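Local coordinates for protein phosphoribosylglycinamide synthetase (Anaerococcus prevotii, PDB 4DIM) that probably binds ATP and a metal ion and acts as a ligase of the ATP-grasp family, at residues I337-I351 against K390-K403. Residues are numbered along the deposited sequence; the frame is centred on the assembly and turned at random.
Sequences ILKEILNSNAKDDDI and KLDVIINNINIILK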
loop_
_atom_site.group_PDB
_atom_site.type_symbol
_atom_site.label_atom_id
_atom_site.label_comp_id
_atom_site.label_asym_id
_atom_site.label_seq_id
_atom_site.Cartn_x
_atom_site.Cartn_y
_atom_site.Cartn_z
ATOM N N ILE A 337 15.019 20.256 17.876
ATOM C CA ILE A 337 13.985 19.876 18.832
ATOM C C ILE A 337 12.858 20.890 18.648
ATOM O O ILE A 337 13.098 22.098 18.689
ATOM C CB ILE A 337 14.529 19.793 20.299
ATOM C CG1 ILE A 337 15.849 18.963 20.392
ATOM C CG2 ILE A 337 13.474 19.192 21.224
ATOM C CD1 ILE A 337 17.104 19.776 20.917
ATOM N N LEU A 338 11.634 20.386 18.422
ATOM C CA LEU A 338 10.464 21.213 18.136
ATOM C C LEU A 338 9.956 22.000 19.334
ATOM O O LEU A 338 9.930 21.478 20.444
ATOM C CB LEU A 338 9.326 20.308 17.620
ATOM C CG LEU A 338 8.045 20.998 17.121
ATOM C CD1 LEU A 338 8.307 21.775 15.865
ATOM C CD2 LEU A 338 6.960 19.988 16.844
ATOM N N LYS A 339 9.515 23.255 19.072
ATOM C CA LYS A 339 8.870 24.156 20.031
ATOM C C LYS A 339 7.378 24.138 19.710
ATOM O O LYS A 339 6.564 23.738 20.542
ATOM C CB LYS A 339 9.465 25.580 19.935
ATOM C CG LYS A 339 8.782 26.638 20.814
ATOM C CD LYS A 339 9.454 28.014 20.661
ATOM C CE LYS A 339 8.499 29.131 20.286
ATOM N NZ LYS A 339 9.217 30.406 19.974
ATOM N N GLU A 340 7.029 24.526 18.471
ATOM C CA GLU A 340 5.639 24.536 17.996
ATOM C C GLU A 340 5.542 24.651 16.469
ATOM O O GLU A 340 6.430 25.222 15.836
ATOM C CB GLU A 340 4.835 25.699 18.633
ATOM C CG GLU A 340 5.366 27.096 18.318
ATOM C CD GLU A 340 4.557 28.226 18.925
ATOM O OE1 GLU A 340 3.314 28.085 19.024
ATOM O OE2 GLU A 340 5.157 29.283 19.228
ATOM N N ILE A 341 4.412 24.173 15.906
ATOM C CA ILE A 341 4.105 24.259 14.480
ATOM C C ILE A 341 3.002 25.291 14.307
ATOM O O ILE A 341 1.894 25.081 14.805
ATOM C CB ILE A 341 3.714 22.905 13.877
ATOM C CG1 ILE A 341 4.823 21.875 14.141
ATOM C CG2 ILE A 341 3.467 23.073 12.383
ATOM C CD1 ILE A 341 4.456 20.418 13.977
ATOM N N LEU A 342 3.293 26.391 13.585
ATOM C CA LEU A 342 2.334 27.463 13.348
ATOM C C LEU A 342 1.548 27.245 12.043
ATOM O O LEU A 342 2.135 27.289 10.967
ATOM C CB LEU A 342 3.064 28.805 13.285
ATOM C CG LEU A 342 4.108 29.070 14.379
ATOM C CD1 LEU A 342 4.784 30.412 14.159
ATOM C CD2 LEU A 342 3.482 29.008 15.759
ATOM N N ASN A 343 0.228 27.022 12.142
ATOM C CA ASN A 343 -0.657 26.865 10.992
ATOM C C ASN A 343 -1.556 28.088 10.899
ATOM O O ASN A 343 -2.574 28.157 11.593
ATOM C CB ASN A 343 -1.497 25.576 11.098
ATOM C CG ASN A 343 -2.436 25.366 9.937
ATOM O OD1 ASN A 343 -2.386 26.061 8.928
ATOM N ND2 ASN A 343 -3.332 24.417 10.054
ATOM N N SER A 344 -1.211 29.027 10.000
ATOM C CA SER A 344 -1.977 30.259 9.828
ATOM C C SER A 344 -3.070 30.124 8.744
ATOM O O SER A 344 -3.636 31.136 8.334
ATOM C CB SER A 344 -1.036 31.426 9.513
ATOM O OG SER A 344 -0.331 31.321 8.287
ATOM N N ASN A 345 -3.417 28.889 8.334
ATOM C CA ASN A 345 -4.427 28.658 7.288
ATOM C C ASN A 345 -5.839 28.729 7.803
ATOM O O ASN A 345 -6.134 28.221 8.880
ATOM C CB ASN A 345 -4.242 27.285 6.639
ATOM C CG ASN A 345 -2.963 27.212 5.882
ATOM O OD1 ASN A 345 -2.768 27.999 4.968
ATOM N ND2 ASN A 345 -2.064 26.313 6.251
ATOM N N ALA A 346 -6.729 29.241 6.960
ATOM C CA ALA A 346 -8.146 29.378 7.280
ATOM C C ALA A 346 -8.954 28.084 7.033
ATOM O O ALA A 346 -8.588 27.258 6.194
ATOM C CB ALA A 346 -8.742 30.511 6.451
ATOM N N LYS A 347 -10.090 27.966 7.757
ATOM C CA LYS A 347 -11.076 26.870 7.640
ATOM C C LYS A 347 -11.591 26.771 6.202
ATOM O O LYS A 347 -12.068 27.774 5.657
ATOM C CB LYS A 347 -12.274 27.099 8.594
ATOM C CG LYS A 347 -11.910 26.978 10.077
ATOM C CD LYS A 347 -12.156 28.274 10.861
ATOM C CE LYS A 347 -11.628 28.202 12.276
ATOM N NZ LYS A 347 -10.162 28.465 12.361
ATOM N N ASP A 348 -11.466 25.579 5.586
ATOM C CA ASP A 348 -11.832 25.363 4.190
ATOM C C ASP A 348 -12.303 23.924 3.986
ATOM O O ASP A 348 -11.595 22.987 4.354
ATOM C CB ASP A 348 -10.591 25.664 3.333
ATOM C CG ASP A 348 -10.739 25.646 1.821
ATOM O OD1 ASP A 348 -11.845 25.314 1.325
ATOM O OD2 ASP A 348 -9.747 25.969 1.129
ATOM N N ASP A 349 -13.485 23.752 3.367
ATOM C CA ASP A 349 -14.053 22.430 3.082
ATOM C C ASP A 349 -13.257 21.660 2.007
ATOM O O ASP A 349 -13.411 20.440 1.926
ATOM C CB ASP A 349 -15.524 22.546 2.658
ATOM C CG ASP A 349 -16.440 23.025 3.770
ATOM O OD1 ASP A 349 -15.916 23.449 4.844
ATOM O OD2 ASP A 349 -17.680 22.986 3.574
ATOM N N ASP A 350 -12.425 22.357 1.194
ATOM C CA ASP A 350 -11.536 21.729 0.207
ATOM C C ASP A 350 -10.252 21.210 0.888
ATOM O O ASP A 350 -9.526 20.441 0.280
ATOM C CB ASP A 350 -11.203 22.685 -0.966
ATOM C CG ASP A 350 -12.309 22.804 -2.010
ATOM O OD1 ASP A 350 -13.351 22.101 -1.870
ATOM O OD2 ASP A 350 -12.140 23.604 -2.965
ATOM N N ILE A 351 -9.993 21.602 2.142
ATOM C CA ILE A 351 -8.901 21.060 2.948
ATOM C C ILE A 351 -9.553 19.951 3.740
ATOM O O ILE A 351 -10.373 20.204 4.629
ATOM C CB ILE A 351 -8.180 22.093 3.854
ATOM C CG1 ILE A 351 -7.685 23.306 3.044
ATOM C CG2 ILE A 351 -7.004 21.421 4.565
ATOM C CD1 ILE A 351 -7.135 24.397 3.853
ATOM N N LYS A 390 -3.623 25.013 -4.363
ATOM C CA LYS A 390 -4.193 25.057 -3.015
ATOM C C LYS A 390 -3.167 24.511 -1.994
ATOM O O LYS A 390 -2.972 25.106 -0.941
ATOM C CB LYS A 390 -5.527 24.249 -2.966
ATOM C CG LYS A 390 -6.321 24.368 -1.686
ATOM C CD LYS A 390 -7.845 24.418 -1.921
ATOM C CE LYS A 390 -8.354 25.840 -2.091
ATOM N NZ LYS A 390 -9.775 25.907 -2.555
ATOM N N LEU A 391 -2.469 23.435 -2.340
ATOM C CA LEU A 391 -1.475 22.819 -1.453
ATOM C C LEU A 391 -0.279 23.754 -1.204
ATOM O O LEU A 391 0.193 23.840 -0.071
ATOM C CB LEU A 391 -0.988 21.475 -2.059
ATOM C CG LEU A 391 -0.674 20.291 -1.112
ATOM C CD1 LEU A 391 0.352 20.639 -0.072
ATOM C CD2 LEU A 391 -1.914 19.771 -0.478
ATOM N N ASP A 392 0.196 24.458 -2.242
ATOM C CA ASP A 392 1.334 25.388 -2.097
ATOM C C ASP A 392 1.044 26.531 -1.152
ATOM O O ASP A 392 1.966 27.018 -0.511
ATOM C CB ASP A 392 1.731 25.984 -3.439
ATOM C CG ASP A 392 2.387 25.013 -4.394
ATOM O OD1 ASP A 392 2.601 23.824 -3.996
ATOM O OD2 ASP A 392 2.660 25.422 -5.552
ATOM N N VAL A 393 -0.218 26.974 -1.091
ATOM C CA VAL A 393 -0.639 28.051 -0.209
ATOM C C VAL A 393 -0.636 27.558 1.248
ATOM O O VAL A 393 -0.290 28.334 2.139
ATOM C CB VAL A 393 -2.033 28.598 -0.620
ATOM C CG1 VAL A 393 -2.568 29.583 0.420
ATOM C CG2 VAL A 393 -1.982 29.249 -1.995
ATOM N N ILE A 394 -1.041 26.284 1.482
ATOM C CA ILE A 394 -1.136 25.654 2.813
ATOM C C ILE A 394 0.265 25.587 3.441
ATOM O O ILE A 394 0.510 26.255 4.439
ATOM C CB ILE A 394 -1.835 24.245 2.719
ATOM C CG1 ILE A 394 -3.322 24.410 2.308
ATOM C CG2 ILE A 394 -1.762 23.441 4.050
ATOM C CD1 ILE A 394 -4.043 23.060 1.909
ATOM N N ILE A 395 1.176 24.850 2.811
ATOM C CA ILE A 395 2.577 24.673 3.240
ATOM C C ILE A 395 3.302 25.985 3.519
ATOM O O ILE A 395 4.141 26.045 4.429
ATOM C CB ILE A 395 3.342 23.899 2.126
ATOM C CG1 ILE A 395 2.960 22.434 2.129
ATOM C CG2 ILE A 395 4.866 24.061 2.227
ATOM C CD1 ILE A 395 3.590 21.595 3.279
ATOM N N ASN A 396 3.073 26.988 2.662
ATOM C CA ASN A 396 3.706 28.309 2.808
ATOM C C ASN A 396 3.165 29.047 4.048
ATOM O O ASN A 396 3.770 30.027 4.462
ATOM C CB ASN A 396 3.523 29.175 1.547
ATOM C CG ASN A 396 4.285 28.754 0.331
ATOM O OD1 ASN A 396 4.953 27.720 0.300
ATOM N ND2 ASN A 396 4.254 29.596 -0.692
ATOM N N ASN A 397 2.038 28.575 4.632
ATOM C CA ASN A 397 1.414 29.077 5.860
ATOM C C ASN A 397 1.565 28.066 7.008
ATOM O O ASN A 397 0.809 28.136 7.976
ATOM C CB ASN A 397 -0.063 29.403 5.605
ATOM C CG ASN A 397 -0.267 30.714 4.873
ATOM O OD1 ASN A 397 -0.132 31.801 5.459
ATOM N ND2 ASN A 397 -0.535 30.654 3.564
ATOM N N ILE A 398 2.587 27.169 6.927
ATOM C CA ILE A 398 2.954 26.184 7.965
ATOM C C ILE A 398 4.369 26.542 8.417
ATOM O O ILE A 398 5.280 26.410 7.611
ATOM C CB ILE A 398 2.892 24.672 7.499
ATOM C CG1 ILE A 398 1.468 24.180 7.082
ATOM C CG2 ILE A 398 3.528 23.722 8.581
ATOM C CD1 ILE A 398 0.449 24.562 7.875
ATOM N N ASN A 399 4.571 26.956 9.683
ATOM C CA ASN A 399 5.906 27.311 10.199
ATOM C C ASN A 399 6.331 26.361 11.321
ATOM O O ASN A 399 5.655 26.265 12.346
ATOM C CB ASN A 399 5.928 28.762 10.697
ATOM C CG ASN A 399 7.308 29.381 10.831
ATOM O OD1 ASN A 399 8.351 28.737 10.615
ATOM N ND2 ASN A 399 7.346 30.660 11.219
ATOM N N ILE A 400 7.453 25.669 11.127
ATOM C CA ILE A 400 8.002 24.773 12.137
ATOM C C ILE A 400 9.100 25.526 12.893
ATOM O O ILE A 400 10.110 25.897 12.297
ATOM C CB ILE A 400 8.518 23.477 11.498
ATOM C CG1 ILE A 400 7.402 22.780 10.655
ATOM C CG2 ILE A 400 9.008 22.546 12.592
ATOM C CD1 ILE A 400 7.912 21.816 9.634
ATOM N N ILE A 401 8.889 25.743 14.205
ATOM C CA ILE A 401 9.789 26.474 15.087
ATOM C C ILE A 401 10.640 25.494 15.947
ATOM O O ILE A 401 10.085 24.711 16.721
ATOM C CB ILE A 401 8.953 27.419 15.987
ATOM C CG1 ILE A 401 7.904 28.222 15.180
ATOM C CG2 ILE A 401 9.858 28.343 16.799
ATOM C CD1 ILE A 401 8.425 29.016 14.031
ATOM N N LEU A 402 11.985 25.611 15.863
ATOM C CA LEU A 402 12.937 24.764 16.593
ATOM C C LEU A 402 13.519 25.528 17.787
ATOM O O LEU A 402 14.254 26.487 17.563
ATOM C CB LEU A 402 14.083 24.318 15.647
ATOM C CG LEU A 402 13.914 23.015 14.846
ATOM C CD1 LEU A 402 12.569 22.922 14.168
ATOM C CD2 LEU A 402 14.984 22.904 13.779
ATOM N N LYS A 403 13.208 25.124 19.043
ATOM C CA LYS A 403 13.755 25.793 20.230
ATOM C C LYS A 403 13.534 24.973 21.525
ATOM O O LYS A 403 12.639 24.131 21.618
ATOM C CB LYS A 403 13.158 27.215 20.395
ATOM C CG LYS A 403 14.129 28.210 21.032
ATOM C CD LYS A 403 13.666 29.637 20.853
ATOM C CE LYS A 403 14.510 30.594 21.652
ATOM N NZ LYS A 403 14.141 32.005 21.389
#
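Asn-345, two residues past strand 337-343, ties the loop to the backbone of Ile-394: its ND2 donates to Ile-394 O at 3.1 Å, nearly straight (170° at the hydrogen). Ile-394 O lies in the amide plane of Asn-345, while ND2 stands tilted 34° from the carbonyl plane of Ile-394. Asn-397 N reaches the same oxygen from the opposite face, so two donors grip it. With CG beside its own backbone N, Asn-345 also rests OD1 against Asn-397 CB, while Asn-343 OD1 closes an Asx turn onto Asn-345 N. Shortening Asn-345 to an alanine is likely to leave Ile-394 O with one donor fewer and open a gap beside Asn-397 CB. On the face of Ile-341, Asn-343, Ile-398 and Ile-400, Ile-341 CG2 meets Ile-398 CG2 at 3.9 Å, covered by Phe-356 and Ile-354; separately, Ile-351 CG1 meets Ile-394 CD1 at 3.8 Å, loop against helix. The opposite face is more solvent-exposed, notably at Glu-340 and Asn-399; there Leu-342 CD1 touches Ile-401 CD1 at 3.9 Å, and Lys-339, bent at chi3, lays its CE along Ile-401 CG2. Where residues 348-350 pass helix 384-395, Lys-390 NZ forms a salt bridge to Asp-350 OD2 (3.3 Å) and a long one to Asp-348. The strand axes lie at 169°, antiparallel, Leu-342 and Asn-399 exchanging backbone bonds; Lys-339 and Glu-340 both face Ile-401, the signature of a classic beta bulge.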